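Local coordinates for glutamate--tRNA ligase, cytoplasmic (Saccharomyces cerevisiae, PDB 2HRA), which attaches glutamate to its cognate tRNA, this chain being the N-terminal GST-like domain through which the synthetase joins the cofactor Arc1p, at residues A145-G150 and R166-L171. Sequence-based numbering, arbitrary orientation.
Sequences ALRSNG and RWYTLL
Tyr168 reaches from helix 162-172 to the end of helix 137-148 and sets its phenol against Leu146 and Arg147, a helix-helix contact in the all-helical half of a GST-like fold. Tyr168 OH lies 3.2 Å from Arg147 CD. Tyr168 CE1 rests 4.1 Å from Leu146 CB. Tyrosine suits this border: the ring packs on aliphatic carbon while the hydroxyl ends beside a partly exposed arginine. Its CG stands anti to the backbone N (chi1 -174°), which sends the ring across to the other helix. The guanidinium and phenol planes are 56° apart, so the two groups are not stacked. Were Tyr168 replaced by alanine, the aliphatic stem of Arg147 would probably lose its neighbour and a gap would open beside Leu146. On the buried side, branched Leu146 brings CD1 to the edge of the Trp167 indole, 3.8 Å from Trp167 CZ3, and Leu116 and Leu119 of helix 109-122 pack on Leu146. In the second shell, Trp143 stacks on the Tyr168 ring and Asp139 accepts a hydrogen bond from Trp167 NE1, so helix 137-148 holds Tyr168 and Trp167, both within a region that interacts with Arc1p. Over one indole face lies Leu171 CD1, 3.3 Å from the Trp167 ring plane and displaced from its centre.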
loop_
_atom_site.group_PDB
_atom_site.type_symbol
_atom_site.label_atom_id
_atom_site.label_comp_id
_atom_site.label_asym_id
_atom_site.label_seq_id
_atom_site.Cartn_x
_atom_site.Cartn_y
_atom_site.Cartn_z
ATOM N N ALA A 145 -3.743 1.296 -1.602
ATOM C CA ALA A 145 -4.571 2.233 -2.360
ATOM C C ALA A 145 -5.874 2.530 -1.603
ATOM O O ALA A 145 -6.264 3.693 -1.453
ATOM C CB ALA A 145 -4.853 1.689 -3.772
ATOM N N LEU A 146 -6.561 1.500 -1.115
ATOM C CA LEU A 146 -7.855 1.736 -0.422
ATOM C C LEU A 146 -7.678 2.405 0.948
ATOM O O LEU A 146 -8.505 3.248 1.360
ATOM C CB LEU A 146 -8.677 0.426 -0.316
ATOM C CG LEU A 146 -9.084 -0.224 -1.661
ATOM C CD1 LEU A 146 -9.709 -1.605 -1.406
ATOM C CD2 LEU A 146 -10.045 0.641 -2.460
ATOM N N ARG A 147 -6.589 2.090 1.638
ATOM C CA ARG A 147 -6.242 2.760 2.893
ATOM C C ARG A 147 -6.083 4.252 2.642
ATOM O O ARG A 147 -6.487 5.066 3.455
ATOM C CB ARG A 147 -4.952 2.201 3.517
ATOM C CG ARG A 147 -4.558 2.784 4.885
ATOM C CD ARG A 147 -5.738 2.709 5.852
ATOM N NE ARG A 147 -5.493 3.336 7.140
ATOM C CZ ARG A 147 -5.721 4.609 7.415
ATOM N NH1 ARG A 147 -6.193 5.447 6.492
ATOM N NH2 ARG A 147 -5.456 5.051 8.622
ATOM N N SER A 148 -5.504 4.603 1.508
ATOM C CA SER A 148 -5.242 6.018 1.203
ATOM C C SER A 148 -6.536 6.755 0.816
ATOM O O SER A 148 -6.612 7.979 0.920
ATOM C CB SER A 148 -4.199 6.136 0.073
ATOM O OG SER A 148 -4.833 6.100 -1.214
ATOM N N ASN A 149 -7.552 6.015 0.364
ATOM C CA ASN A 149 -8.762 6.601 -0.245
ATOM C C ASN A 149 -9.974 6.514 0.663
ATOM O O ASN A 149 -10.637 5.476 0.730
ATOM C CB ASN A 149 -9.076 5.884 -1.546
ATOM C CG ASN A 149 -10.115 6.572 -2.374
ATOM O OD1 ASN A 149 -10.143 6.376 -3.587
ATOM N ND2 ASN A 149 -10.977 7.393 -1.752
ATOM N N GLY A 150 -10.278 7.639 1.310
ATOM C CA GLY A 150 -11.341 7.733 2.299
ATOM C C GLY A 150 -12.747 7.522 1.749
ATOM O O GLY A 150 -13.659 7.224 2.507
ATOM N N ARG A 166 -14.207 -8.185 3.596
ATOM C CA ARG A 166 -13.629 -9.274 4.370
ATOM C C ARG A 166 -12.136 -9.417 4.100
ATOM O O ARG A 166 -11.338 -9.597 5.025
ATOM C CB ARG A 166 -14.382 -10.556 4.068
ATOM C CG ARG A 166 -15.781 -10.552 4.674
ATOM C CD ARG A 166 -16.593 -11.761 4.293
ATOM N NE ARG A 166 -17.910 -11.740 4.937
ATOM C CZ ARG A 166 -19.017 -12.298 4.442
ATOM N NH1 ARG A 166 -18.990 -12.931 3.281
ATOM N NH2 ARG A 166 -20.159 -12.215 5.112
ATOM N N TRP A 167 -11.749 -9.273 2.843
ATOM C CA TRP A 167 -10.326 -9.244 2.476
ATOM C C TRP A 167 -9.567 -8.073 3.130
ATOM O O TRP A 167 -8.439 -8.254 3.557
ATOM C CB TRP A 167 -10.205 -9.209 0.955
ATOM C CG TRP A 167 -8.913 -8.772 0.367
ATOM C CD1 TRP A 167 -7.873 -9.562 0.004
ATOM C CD2 TRP A 167 -8.557 -7.431 -0.013
ATOM N NE1 TRP A 167 -6.886 -8.795 -0.572
ATOM C CE2 TRP A 167 -7.278 -7.486 -0.583
ATOM C CE3 TRP A 167 -9.222 -6.199 0.038
ATOM C CZ2 TRP A 167 -6.614 -6.350 -1.065
ATOM C CZ3 TRP A 167 -8.553 -5.049 -0.443
ATOM C CH2 TRP A 167 -7.275 -5.135 -0.969
ATOM N N TYR A 168 -10.174 -6.889 3.161
ATOM C CA TYR A 168 -9.559 -5.694 3.748
ATOM C C TYR A 168 -9.385 -5.879 5.272
ATOM O O TYR A 168 -8.312 -5.620 5.826
ATOM C CB TYR A 168 -10.366 -4.425 3.410
ATOM C CG TYR A 168 -9.700 -3.135 3.876
ATOM C CD1 TYR A 168 -8.940 -2.376 3.011
ATOM C CD2 TYR A 168 -9.834 -2.683 5.194
ATOM C CE1 TYR A 168 -8.291 -1.214 3.451
ATOM C CE2 TYR A 168 -9.205 -1.530 5.633
ATOM C CZ TYR A 168 -8.426 -0.803 4.747
ATOM O OH TYR A 168 -7.780 0.346 5.150
ATOM N N THR A 169 -10.423 -6.365 5.937
ATOM C CA THR A 169 -10.360 -6.676 7.367
ATOM C C THR A 169 -9.340 -7.770 7.695
ATOM O O THR A 169 -8.610 -7.657 8.691
ATOM C CB THR A 169 -11.734 -7.079 7.851
ATOM O OG1 THR A 169 -12.620 -5.995 7.551
ATOM C CG2 THR A 169 -11.760 -7.369 9.361
ATOM N N LEU A 170 -9.266 -8.798 6.862
ATOM C CA LEU A 170 -8.280 -9.849 7.065
ATOM C C LEU A 170 -6.899 -9.217 7.118
ATOM O O LEU A 170 -6.177 -9.339 8.119
ATOM C CB LEU A 170 -8.332 -10.884 5.936
ATOM C CG LEU A 170 -7.317 -12.023 6.077
ATOM C CD1 LEU A 170 -7.481 -12.792 7.413
ATOM C CD2 LEU A 170 -7.483 -12.918 4.870
ATOM N N LEU A 171 -6.548 -8.513 6.043
ATOM C CA LEU A 171 -5.239 -7.880 5.942
ATOM C C LEU A 171 -5.002 -6.818 7.029
ATOM O O LEU A 171 -3.897 -6.718 7.556
ATOM C CB LEU A 171 -5.013 -7.298 4.533
ATOM C CG LEU A 171 -4.800 -8.380 3.464
ATOM C CD1 LEU A 171 -4.861 -7.798 2.065
ATOM C CD2 LEU A 171 -3.466 -9.137 3.674
#